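Local coordinates for protein lantibiotic dehydratase (Microbispora corallina, PDB 5EHK) that probably dehydrates serine and threonine residues of the precursor peptide of the lantibiotic NAI-107, in a tRNA-dependent reaction, at residues 247-250 with 251-254; 262-265 with 266-269; 508-511 with 512-516; 481-484 with 485-489. One frame throughout, in Å; residues are numbered along the deposited sequence.

Contact 1: 247-250 with 251-254; sequences PVLA and GRLA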
ATOM      1  N   PRO A 247     -44.710   3.904   9.146  1.00 36.28           N
ATOM      2  CA  PRO A 247     -45.348   3.154  10.237  1.00 34.45           C
ATOM      3  C   PRO A 247     -46.873   3.146  10.088  1.00 38.95           C
ATOM      4  O   PRO A 247     -47.480   4.218   9.930  1.00 30.08           O
ATOM      5  CB  PRO A 247     -44.947   3.948  11.483  1.00 32.67           C
ATOM      6  CG  PRO A 247     -44.587   5.304  10.983  1.00 33.91           C
ATOM      7  CD  PRO A 247     -43.969   5.074   9.651  1.00 33.29           C
ATOM      8  N   VAL A 248     -47.455   1.940  10.111  1.00 36.88           N
ATOM      9  CA  VAL A 248     -48.888   1.718   9.919  1.00 32.44           C
ATOM     10  C   VAL A 248     -49.387   0.784  11.008  1.00 35.95           C
ATOM     11  O   VAL A 248     -48.644  -0.101  11.451  1.00 35.74           O
ATOM     12  CB  VAL A 248     -49.178   1.076   8.527  1.00 34.77           C
ATOM     13  CG1 VAL A 248     -48.814  -0.414   8.498  1.00 27.69           C
ATOM     14  CG2 VAL A 248     -50.620   1.256   8.140  1.00 37.76           C
ATOM     15  N   LEU A 249     -50.631   0.973  11.447  1.00 38.73           N
ATOM     16  CA  LEU A 249     -51.211   0.116  12.487  1.00 38.85           C
ATOM     17  C   LEU A 249     -51.281  -1.352  12.040  1.00 43.48           C
ATOM     18  O   LEU A 249     -51.831  -1.648  10.980  1.00 45.15           O
ATOM     19  CB  LEU A 249     -52.586   0.637  12.903  1.00 44.81           C
ATOM     20  CG  LEU A 249     -53.323  -0.155  13.991  1.00 51.43           C
ATOM     21  CD1 LEU A 249     -52.494  -0.268  15.261  1.00 43.38           C
ATOM     22  CD2 LEU A 249     -54.656   0.515  14.297  1.00 52.77           C
ATOM     23  N   ALA A 250     -50.716  -2.265  12.834  1.00 43.36           N
ATOM     24  CA  ALA A 250     -50.523  -3.651  12.387  1.00 39.91           C
ATOM     25  C   ALA A 250     -51.826  -4.370  12.088  1.00 42.03           C
ATOM     26  O   ALA A 250     -51.904  -5.161  11.154  1.00 41.50           O
ATOM     27  CB  ALA A 250     -49.716  -4.434  13.390  1.00 33.33           C
ATOM     28  N   GLY A 251     -52.852  -4.079  12.878  1.00 51.58           N
ATOM     29  CA  GLY A 251     -54.153  -4.697  12.690  1.00 48.86           C
ATOM     30  C   GLY A 251     -54.778  -4.327  11.358  1.00 44.63           C
ATOM     31  O   GLY A 251     -55.082  -5.212  10.570  1.00 48.84           O
ATOM     32  N   ARG A 252     -54.918  -3.028  11.089  1.00 40.77           N
ATOM     33  CA  ARG A 252     -55.450  -2.552   9.812  1.00 42.65           C
ATOM     34  C   ARG A 252     -54.624  -3.108   8.645  1.00 46.57           C
ATOM     35  O   ARG A 252     -55.162  -3.415   7.578  1.00 49.87           O
ATOM     36  CB  ARG A 252     -55.461  -1.015   9.763  1.00 45.19           C
ATOM     37  CG  ARG A 252     -56.308  -0.357  10.851  1.00 56.40           C
ATOM     38  CD  ARG A 252     -56.220   1.172  10.879  1.00 53.53           C
ATOM     39  NE  ARG A 252     -57.192   1.727  11.829  1.00 64.59           N
ATOM     40  CZ  ARG A 252     -57.527   3.018  11.920  1.00 74.59           C
ATOM     41  NH1 ARG A 252     -56.968   3.916  11.116  1.00 68.26           N
ATOM     42  NH2 ARG A 252     -58.429   3.415  12.817  1.00 56.20           N
ATOM     43  N   LEU A 253     -53.321  -3.258   8.864  1.00 46.98           N
ATOM     44  CA  LEU A 253     -52.431  -3.816   7.852  1.00 47.75           C
ATOM     45  C   LEU A 253     -52.768  -5.274   7.567  1.00 47.77           C
ATOM     46  O   LEU A 253     -52.901  -5.677   6.410  1.00 46.28           O
ATOM     47  CB  LEU A 253     -50.966  -3.692   8.284  1.00 39.23           C
ATOM     48  CG  LEU A 253     -49.961  -4.341   7.326  1.00 42.88           C
ATOM     49  CD1 LEU A 253     -49.770  -3.493   6.114  1.00 35.03           C
ATOM     50  CD2 LEU A 253     -48.611  -4.578   7.999  1.00 44.45           C
ATOM     51  N   ALA A 254     -52.894  -6.062   8.630  1.00 48.61           N
ATOM     52  CA  ALA A 254     -53.135  -7.497   8.503  1.00 50.63           C
ATOM     53  C   ALA A 254     -54.477  -7.805   7.844  1.00 53.33           C
ATOM     54  O   ALA A 254     -54.629  -8.844   7.186  1.00 50.40           O
ATOM     55  CB  ALA A 254     -53.032  -8.184   9.857  1.00 47.81           C
TER
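Leu249 O receives the amide of Leu253, with N and O 3.0 Å apart, and the N-H arrives close to the line of the carbonyl, at a C=O...N angle of 161°. One residue on, Ala254 N donates to Ala250 O over 2.9 Å. These two i to i+4 bonds start helix 250-260, and Leu249 holds the N-cap position: it ends the short strand 248-249 and supplies the first helical acceptor. Leucine has no side-chain acceptor, so Leu249 contributes only its carbonyl here.

The Leu249 side chain serves as an apolar rest for Arg252. Its CG stands anti to the backbone N (chi1 -180°), which carries the branch toward Arg252, where CD2 crosses the extended arginine chain at a slant; CD2 lies 3.7 Å from Arg252 NE and 3.8 Å from Arg252 CD, meeting the guanidinium obliquely. Elsewhere round the turn, Val248 crosses Leu253 at about a right angle: Val248 CG1, lodged between its own backbone N and carbonyl carbon (chi1 75°), comes 3.9 Å from Leu253 CB and 4.0 Å from Leu253 CD1. Val196 of strand 195-198 touches both Ala250 and Leu253, while helix 267-278 lies against Leu253 and Ala254. This strand-to-helix turn belongs to a small three-stranded sheet with packed helices, consistent with the winged-helix leader-peptide recognition domain of related lantibiotic dehydratases.

The chemistry divides by depth: Leu253 and Ala254 face the interior, whereas Leu249 CD2 makes an apolar contact on a charged side chain at the surface.

Contact 2: 262-265 with 266-269; sequences ELPA and DRVT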
ATOM      1  N   GLU A 262     -57.199 -12.616  -0.437  1.00 57.09           N
ATOM      2  CA  GLU A 262     -58.300 -13.490   0.001  1.00 54.90           C
ATOM      3  C   GLU A 262     -57.791 -14.587   0.934  1.00 49.62           C
ATOM      4  O   GLU A 262     -57.794 -15.759   0.584  1.00 59.40           O
ATOM      5  CB  GLU A 262     -59.098 -14.051  -1.187  1.00 50.25           C
ATOM      6  CG  GLU A 262     -59.924 -12.967  -1.899  1.00 55.15           C
ATOM      7  CD  GLU A 262     -60.343 -13.336  -3.330  1.00 52.19           C
ATOM      8  OE1 GLU A 262     -60.020 -14.452  -3.800  1.00 46.58           O
ATOM      9  OE2 GLU A 262     -60.974 -12.482  -3.995  1.00 42.74           O
ATOM     10  N   LEU A 263     -57.330 -14.180   2.112  1.00 53.43           N
ATOM     11  CA  LEU A 263     -56.776 -15.097   3.111  1.00 54.27           C
ATOM     12  C   LEU A 263     -57.404 -14.909   4.510  1.00 53.76           C
ATOM     13  O   LEU A 263     -58.056 -13.887   4.772  1.00 48.70           O
ATOM     14  CB  LEU A 263     -55.251 -14.925   3.173  1.00 53.13           C
ATOM     15  CG  LEU A 263     -54.339 -15.573   2.119  1.00 52.84           C
ATOM     16  CD1 LEU A 263     -52.930 -14.968   2.157  1.00 47.97           C
ATOM     17  CD2 LEU A 263     -54.254 -17.075   2.346  1.00 52.54           C
ATOM     18  N   PRO A 264     -57.267 -15.930   5.382  1.00 48.55           N
ATOM     19  CA  PRO A 264     -57.562 -15.817   6.816  1.00 50.47           C
ATOM     20  C   PRO A 264     -56.894 -14.587   7.446  1.00 56.46           C
ATOM     21  O   PRO A 264     -55.660 -14.509   7.460  1.00 55.31           O
ATOM     22  CB  PRO A 264     -56.919 -17.077   7.402  1.00 50.45           C
ATOM     23  CG  PRO A 264     -56.753 -18.037   6.257  1.00 50.65           C
ATOM     24  CD  PRO A 264     -57.082 -17.333   4.974  1.00 54.68           C
ATOM     25  N   ALA A 265     -57.694 -13.683   8.016  1.00 57.45           N
ATOM     26  CA  ALA A 265     -57.194 -12.446   8.622  1.00 49.75           C
ATOM     27  C   ALA A 265     -56.376 -12.651   9.888  1.00 50.98           C
ATOM     28  O   ALA A 265     -56.173 -11.704  10.633  1.00 48.40           O
ATOM     29  CB  ALA A 265     -58.347 -11.477   8.907  1.00 38.69           C
ATOM     30  N   ASP A 266     -55.944 -13.885  10.146  1.00 52.55           N
ATOM     31  CA  ASP A 266     -55.112 -14.197  11.308  1.00 48.89           C
ATOM     32  C   ASP A 266     -53.867 -14.945  10.869  1.00 50.35           C
ATOM     33  O   ASP A 266     -52.802 -14.803  11.481  1.00 47.16           O
ATOM     34  CB  ASP A 266     -55.870 -15.027  12.356  1.00 54.75           C
ATOM     35  CG  ASP A 266     -54.991 -15.395  13.581  1.00 60.19           C
ATOM     36  OD1 ASP A 266     -54.590 -16.580  13.718  1.00 53.87           O
ATOM     37  OD2 ASP A 266     -54.694 -14.494  14.405  1.00 55.63           O
ATOM     38  N   ARG A 267     -54.009 -15.758   9.821  1.00 53.00           N
ATOM     39  CA  ARG A 267     -52.864 -16.448   9.236  1.00 51.22           C
ATOM     40  C   ARG A 267     -51.881 -15.392   8.741  1.00 55.09           C
ATOM     41  O   ARG A 267     -50.666 -15.601   8.766  1.00 55.16           O
ATOM     42  CB  ARG A 267     -53.292 -17.335   8.068  1.00 52.77           C
ATOM     43  CG  ARG A 267     -52.156 -18.193   7.513  1.00 62.86           C
ATOM     44  CD  ARG A 267     -52.553 -18.905   6.233  1.00 71.16           C
ATOM     45  NE  ARG A 267     -53.654 -19.844   6.423  1.00 86.18           N
ATOM     46  CZ  ARG A 267     -54.324 -20.416   5.424  1.00 91.47           C
ATOM     47  NH1 ARG A 267     -54.015 -20.126   4.163  1.00 83.46           N
ATOM     48  NH2 ARG A 267     -55.314 -21.263   5.683  1.00 95.10           N
ATOM     49  N   VAL A 268     -52.426 -14.250   8.318  1.00 43.87           N
ATOM     50  CA  VAL A 268     -51.645 -13.103   7.900  1.00 40.92           C
ATOM     51  C   VAL A 268     -50.951 -12.440   9.084  1.00 43.74           C
ATOM     52  O   VAL A 268     -49.794 -12.036   8.989  1.00 42.60           O
ATOM     53  CB  VAL A 268     -52.541 -12.074   7.174  1.00 49.89           C
ATOM     54  CG1 VAL A 268     -51.855 -10.715   7.046  1.00 39.79           C
ATOM     55  CG2 VAL A 268     -52.953 -12.613   5.817  1.00 44.75           C
ATOM     56  N   THR A 269     -51.671 -12.300  10.190  1.00 48.63           N
ATOM     57  CA  THR A 269     -51.095 -11.732  11.408  1.00 46.90           C
ATOM     58  C   THR A 269     -49.923 -12.574  11.926  1.00 43.56           C
ATOM     59  O   THR A 269     -48.960 -12.033  12.479  1.00 45.77           O
ATOM     60  CB  THR A 269     -52.168 -11.484  12.496  1.00 47.77           C
ATOM     61  OG1 THR A 269     -52.960 -10.348  12.124  1.00 44.07           O
ATOM     62  CG2 THR A 269     -51.531 -11.207  13.844  1.00 42.43           C
TER
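Pro264 points its CG onto one face of the Arg267 guanidinium. That atom sits 3.4 Å above the guanidinium plane, over its centre, and Pro264 CG is 3.5 Å from Arg267 CZ. The two side chains run side by side in the same direction, and they touch at their bases as well, where Pro264 CB and Arg267 CB are 3.7 Å apart. A bend at chi3 (-63°) in the otherwise extended arginine folds its flat end over the proline. Leu263 approaches the same group differently: it crosses Arg267 at about a right angle, bringing CD2 to 3.6 Å from Arg267 NH1, obliquely to the plane.

This is the turn between helices 250-260 and 267-278, an arrangement consistent with the helix-turn-helix part of a winged-helix fold. Glu262 ends the first helix in a Schellman motif with positive phi; Leu263 to Asp266 then lead the chain into the second. Pro264 O accepts a weak bond from Val268 N at 3.4 Å, an early helical bond whose carbonyl comes from the residue whose CG meets the arginine.

On the buried side, away from the Pro264-Arg267 pair, Val268 CG2 lies 4.2 Å from Leu263 CB. Val268 packs further on Ala254 and Val257 of helix 250-260, and Ala265 meets Ala258 there. On the outer side, Asp266 makes a long, weak ion pair with Arg188.

Contact 3: 508-511 with 512-516; sequences VAPS and LDELS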
ATOM      1  N   VAL A 508      -7.314  24.201  35.712  1.00 28.82           N
ATOM      2  CA  VAL A 508      -6.646  24.192  37.020  1.00 34.10           C
ATOM      3  C   VAL A 508      -6.003  25.531  37.415  1.00 33.67           C
ATOM      4  O   VAL A 508      -5.569  26.315  36.566  1.00 27.14           O
ATOM      5  CB  VAL A 508      -5.609  23.076  37.139  1.00 26.35           C
ATOM      6  CG1 VAL A 508      -6.292  21.744  37.297  1.00 23.62           C
ATOM      7  CG2 VAL A 508      -4.676  23.109  35.943  1.00 25.89           C
ATOM      8  N   ALA A 509      -5.965  25.775  38.721  1.00 35.49           N
ATOM      9  CA  ALA A 509      -5.481  27.041  39.279  1.00 38.42           C
ATOM     10  C   ALA A 509      -5.166  26.803  40.743  1.00 31.57           C
ATOM     11  O   ALA A 509      -5.624  25.823  41.310  1.00 30.80           O
ATOM     12  CB  ALA A 509      -6.545  28.133  39.125  1.00 40.93           C
ATOM     13  N   PRO A 510      -4.374  27.688  41.361  1.00 42.78           N
ATOM     14  CA  PRO A 510      -4.106  27.592  42.810  1.00 40.87           C
ATOM     15  C   PRO A 510      -5.344  27.868  43.695  1.00 38.42           C
ATOM     16  O   PRO A 510      -5.519  27.263  44.770  1.00 34.46           O
ATOM     17  CB  PRO A 510      -3.030  28.651  43.036  1.00 33.76           C
ATOM     18  CG  PRO A 510      -2.446  28.919  41.676  1.00 36.70           C
ATOM     19  CD  PRO A 510      -3.555  28.725  40.710  1.00 41.67           C
ATOM     20  N   SER A 511      -6.193  28.779  43.236  1.00 32.33           N
ATOM     21  CA  SER A 511      -7.381  29.164  43.981  1.00 35.72           C
ATOM     22  C   SER A 511      -8.403  29.747  43.011  1.00 43.50           C
ATOM     23  O   SER A 511      -8.010  30.266  41.959  1.00 44.24           O
ATOM     24  CB  SER A 511      -7.002  30.210  45.019  1.00 40.08           C
ATOM     25  OG  SER A 511      -6.458  31.357  44.377  1.00 32.74           O
ATOM     26  N   LEU A 512      -9.696  29.683  43.354  1.00 41.01           N
ATOM     27  CA  LEU A 512     -10.742  30.264  42.495  1.00 40.17           C
ATOM     28  C   LEU A 512     -10.422  31.690  42.077  1.00 42.58           C
ATOM     29  O   LEU A 512     -10.720  32.107  40.956  1.00 39.52           O
ATOM     30  CB  LEU A 512     -12.112  30.260  43.183  1.00 40.28           C
ATOM     31  CG  LEU A 512     -12.963  28.987  43.168  1.00 46.18           C
ATOM     32  CD1 LEU A 512     -14.429  29.306  43.487  1.00 38.04           C
ATOM     33  CD2 LEU A 512     -12.817  28.239  41.843  1.00 37.99           C
ATOM     34  N   ASP A 513      -9.784  32.423  42.984  1.00 45.12           N
ATOM     35  CA  ASP A 513      -9.572  33.852  42.800  1.00 46.20           C
ATOM     36  C   ASP A 513      -8.365  34.125  41.906  1.00 39.75           C
ATOM     37  O   ASP A 513      -8.422  35.001  41.027  1.00 39.56           O
ATOM     38  CB  ASP A 513      -9.453  34.556  44.160  1.00 43.33           C
ATOM     39  CG  ASP A 513     -10.634  34.250  45.081  1.00 47.69           C
ATOM     40  OD1 ASP A 513     -11.026  33.055  45.182  1.00 45.99           O
ATOM     41  OD2 ASP A 513     -11.168  35.197  45.701  1.00 45.25           O
ATOM     42  N   GLU A 514      -7.288  33.366  42.083  1.00 32.47           N
ATOM     43  CA  GLU A 514      -6.158  33.543  41.184  1.00 40.24           C
ATOM     44  C   GLU A 514      -6.555  33.133  39.747  1.00 46.10           C
ATOM     45  O   GLU A 514      -6.010  33.652  38.756  1.00 39.33           O
ATOM     46  CB  GLU A 514      -4.939  32.761  41.667  1.00 38.41           C
ATOM     47  CG  GLU A 514      -4.346  33.288  42.963  1.00 37.07           C
ATOM     48  CD  GLU A 514      -2.975  32.699  43.288  1.00 36.94           C
ATOM     49  OE1 GLU A 514      -2.889  31.937  44.276  1.00 34.81           O
ATOM     50  OE2 GLU A 514      -1.990  32.994  42.559  1.00 32.24           O
ATOM     51  N   LEU A 515      -7.532  32.228  39.657  1.00 39.52           N
ATOM     52  CA  LEU A 515      -8.105  31.819  38.385  1.00 38.56           C
ATOM     53  C   LEU A 515      -8.728  33.030  37.738  1.00 42.05           C
ATOM     54  O   LEU A 515      -8.448  33.342  36.575  1.00 44.13           O
ATOM     55  CB  LEU A 515      -9.173  30.736  38.582  1.00 42.98           C
ATOM     56  CG  LEU A 515      -9.670  29.920  37.371  1.00 36.48           C
ATOM     57  CD1 LEU A 515     -10.548  28.792  37.850  1.00 37.97           C
ATOM     58  CD2 LEU A 515     -10.428  30.746  36.356  1.00 33.12           C
ATOM     59  N   SER A 516      -9.601  33.686  38.499  1.00 43.31           N
ATOM     60  CA  SER A 516     -10.364  34.831  38.019  1.00 40.16           C
ATOM     61  C   SER A 516      -9.411  35.849  37.421  1.00 39.95           C
ATOM     62  O   SER A 516      -9.752  36.543  36.463  1.00 35.25           O
ATOM     63  CB  SER A 516     -11.109  35.468  39.183  1.00 43.92           C
ATOM     64  OG  SER A 516     -11.998  34.544  39.778  1.00 48.23           O
TER
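Ser511 OG takes the amide hydrogen of Glu514, with OG and N 3.2 Å apart and an N-H...O angle of 160°. Ser511 is the N-cap of helix 512-516, and its hydroxyl oxygen thus serves an amide of the first turn. The hydroxyl reaches it from a torsion that sets OG between its own backbone N and carbonyl carbon (chi1 60°). Ser511 O makes the first regular helical bond, accepting from Leu515 N at 3.1 Å.

Glu514 also packs on the residues before the helix. Its CG lies beside Ser511 OG, and its chain, extended beyond CG, crosses the Pro510 ring at about a right angle, with OE1 3.5 Å from Pro510 CB. The same OE1 stays 4.7 Å from Ser511 N, so the cap is one-way, without the returning side-chain bond of a capping box. On the buried side, Ala509 CB rests 3.7 Å from Leu515 CB, closing the loop against the helix.

Within the helix, Leu512 O is gripped twice by Ser516: its N donates at 3.1 Å and its OG at 3.0 Å, from opposite faces of the carbonyl plane. The hydroxyl is thereby folded back onto the helix.

The turn follows directly on strand 500-508, whose last residue, Val508, is paired through its backbone with Arg521 of the antiparallel strand 521-524. The one-and-a-half-turn helix therefore lies in the connection between those two strands, with Pro510 set against Thr519 and Trp771 from loops.

Contact 4: 481-484 with 485-489; sequences EETI and AELAY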
ATOM      1  N   GLU A 481       3.169  31.525  17.999  1.00 41.16           N
ATOM      2  CA  GLU A 481       2.789  31.635  16.600  1.00 39.86           C
ATOM      3  C   GLU A 481       3.884  31.196  15.611  1.00 43.71           C
ATOM      4  O   GLU A 481       3.573  30.661  14.547  1.00 41.85           O
ATOM      5  CB  GLU A 481       2.334  33.058  16.296  1.00 37.83           C
ATOM      6  CG  GLU A 481       2.007  33.301  14.831  1.00 42.38           C
ATOM      7  CD  GLU A 481       0.749  32.571  14.357  1.00 46.75           C
ATOM      8  OE1 GLU A 481      -0.095  32.159  15.200  1.00 40.82           O
ATOM      9  OE2 GLU A 481       0.610  32.418  13.122  1.00 48.12           O
ATOM     10  N   GLU A 482       5.156  31.390  15.968  1.00 46.65           N
ATOM     11  CA  GLU A 482       6.257  30.963  15.096  1.00 40.35           C
ATOM     12  C   GLU A 482       6.373  29.445  15.077  1.00 41.16           C
ATOM     13  O   GLU A 482       6.796  28.855  14.081  1.00 38.52           O
ATOM     14  CB  GLU A 482       7.607  31.581  15.502  1.00 43.03           C
ATOM     15  CG  GLU A 482       7.842  33.041  15.060  1.00 56.51           C
ATOM     16  CD  GLU A 482       7.094  34.107  15.890  1.00 64.39           C
ATOM     17  OE1 GLU A 482       6.301  33.765  16.805  1.00 57.84           O
ATOM     18  OE2 GLU A 482       7.313  35.312  15.619  1.00 70.97           O
ATOM     19  N   THR A 483       5.990  28.807  16.173  1.00 37.92           N
ATOM     20  CA  THR A 483       6.025  27.361  16.201  1.00 35.50           C
ATOM     21  C   THR A 483       4.892  26.814  15.342  1.00 33.74           C
ATOM     22  O   THR A 483       5.081  25.847  14.616  1.00 30.39           O
ATOM     23  CB  THR A 483       5.910  26.796  17.629  1.00 36.32           C
ATOM     24  OG1 THR A 483       6.837  27.457  18.498  1.00 37.87           O
ATOM     25  CG2 THR A 483       6.201  25.306  17.630  1.00 29.38           C
ATOM     26  N   ILE A 484       3.719  27.442  15.427  1.00 35.92           N
ATOM     27  CA  ILE A 484       2.533  26.979  14.704  1.00 31.77           C
ATOM     28  C   ILE A 484       2.704  27.144  13.203  1.00 29.70           C
ATOM     29  O   ILE A 484       2.351  26.253  12.431  1.00 26.51           O
ATOM     30  CB  ILE A 484       1.271  27.727  15.156  1.00 33.39           C
ATOM     31  CG1 ILE A 484       0.874  27.290  16.559  1.00 27.28           C
ATOM     32  CG2 ILE A 484       0.117  27.504  14.180  1.00 24.68           C
ATOM     33  CD1 ILE A 484      -0.285  28.061  17.096  1.00 23.27           C
ATOM     34  N   ALA A 485       3.277  28.276  12.800  1.00 25.82           N
ATOM     35  CA  ALA A 485       3.582  28.527  11.397  1.00 28.89           C
ATOM     36  C   ALA A 485       4.519  27.477  10.772  1.00 34.30           C
ATOM     37  O   ALA A 485       4.609  27.373   9.542  1.00 34.29           O
ATOM     38  CB  ALA A 485       4.169  29.912  11.226  1.00 29.12           C
ATOM     39  N   GLU A 486       5.216  26.714  11.613  1.00 29.68           N
ATOM     40  CA  GLU A 486       6.171  25.730  11.129  1.00 32.65           C
ATOM     41  C   GLU A 486       5.558  24.357  11.006  1.00 35.02           C
ATOM     42  O   GLU A 486       6.035  23.538  10.225  1.00 45.44           O
ATOM     43  CB  GLU A 486       7.366  25.565  12.067  1.00 34.42           C
ATOM     44  CG  GLU A 486       8.587  26.355  11.723  1.00 31.46           C
ATOM     45  CD  GLU A 486       9.733  25.959  12.619  1.00 54.29           C
ATOM     46  OE1 GLU A 486       9.979  26.624  13.657  1.00 54.07           O
ATOM     47  OE2 GLU A 486      10.377  24.935  12.272  1.00 55.74           O
ATOM     48  N   LEU A 487       4.530  24.084  11.797  1.00 27.11           N
ATOM     49  CA  LEU A 487       3.939  22.761  11.815  1.00 23.09           C
ATOM     50  C   LEU A 487       2.780  22.636  10.859  1.00 24.10           C
ATOM     51  O   LEU A 487       2.381  21.530  10.524  1.00 28.84           O
ATOM     52  CB  LEU A 487       3.466  22.440  13.223  1.00 23.74           C
ATOM     53  CG  LEU A 487       4.584  22.587  14.251  1.00 29.12           C
ATOM     54  CD1 LEU A 487       4.085  22.484  15.685  1.00 20.41           C
ATOM     55  CD2 LEU A 487       5.592  21.507  13.973  1.00 28.21           C
ATOM     56  N   ALA A 488       2.246  23.767  10.417  1.00 29.24           N
ATOM     57  CA  ALA A 488       1.021  23.770   9.619  1.00 30.55           C
ATOM     58  C   ALA A 488       1.297  23.134   8.266  1.00 29.23           C
ATOM     59  O   ALA A 488       2.210  23.555   7.566  1.00 32.37           O
ATOM     60  CB  ALA A 488       0.494  25.209   9.455  1.00 22.71           C
ATOM     61  N   TYR A 489       0.484  22.155   7.878  1.00 26.93           N
ATOM     62  CA  TYR A 489       0.630  21.540   6.566  1.00 24.47           C
ATOM     63  C   TYR A 489       0.276  22.554   5.498  1.00 24.10           C
ATOM     64  O   TYR A 489       0.694  22.433   4.352  1.00 27.65           O
ATOM     65  CB  TYR A 489      -0.280  20.320   6.416  1.00 24.43           C
ATOM     66  CG  TYR A 489       0.032  19.164   7.340  1.00 23.42           C
ATOM     67  CD1 TYR A 489       1.030  18.241   7.021  1.00 25.05           C
ATOM     68  CD2 TYR A 489      -0.695  18.963   8.509  1.00 21.17           C
ATOM     69  CE1 TYR A 489       1.318  17.162   7.859  1.00 22.37           C
ATOM     70  CE2 TYR A 489      -0.421  17.882   9.356  1.00 23.90           C
ATOM     71  CZ  TYR A 489       0.593  16.992   9.023  1.00 24.09           C
ATOM     72  OH  TYR A 489       0.876  15.930   9.842  1.00 21.83           O
TER
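Thr483 O accepts the amide of Glu486 at 3.1 Å, an i to i+3 bond, and a weak second bond from Leu487 N. Ile484 O is shared in the same manner: Leu487 N donates to it at 3.1 Å and Ala488 N weakly at 3.2 Å. Glu486 N stands 64° out of the plane of the Thr483 carbonyl, well away from a lone-pair direction. The full-length pattern appears earlier, where Ala485 N reaches Glu481 O at 3.0 Å with an N-H...O angle of 164°.

Along helix 481-487 the bonding thus goes from i to i+4 toward i to i+3, as in a 3-10 turn. At its N-terminal end, Asp480 OD1 takes weak bonds from Glu482 N and Thr483 N, and Leu487 O is taken up by Arg457.

Neither of two carboxylates finds its main partner inside the helix: Glu481 OE2 forms a salt bridge with Arg395, and Glu486 OE2 another with Arg464 of helix 460-471. Thr483 and Leu487 lie side by side, pointing the same way, with CG2 of the threonine 4.0 Å from CD1 of the leucine. That apolar edge packs against helix 460-471, through Leu465, Ala461 and Leu462.

How the contacts relate
Contacts 1 and 2 belong together. Their centres are 13 Å apart, and Ala254 of contact 1 packs on Val268 and Thr269 of contact 2, joining the first turns of helix 250-260 to the start of helix 267-278, the next helix in the chain. Contacts 3 and 4 sit far from this pair: contact 1 is about 62 Å from each, centre to centre, and contact 4 lies across the chain's centre from contacts 1 and 2. Contacts 3 and 4 are themselves about 20 Å apart at their nearest atoms and do not touch. Contacts 1, 2 and 3 all involve helix starts, whereas contact 4 runs along one short helix whose later bonds become i to i+3.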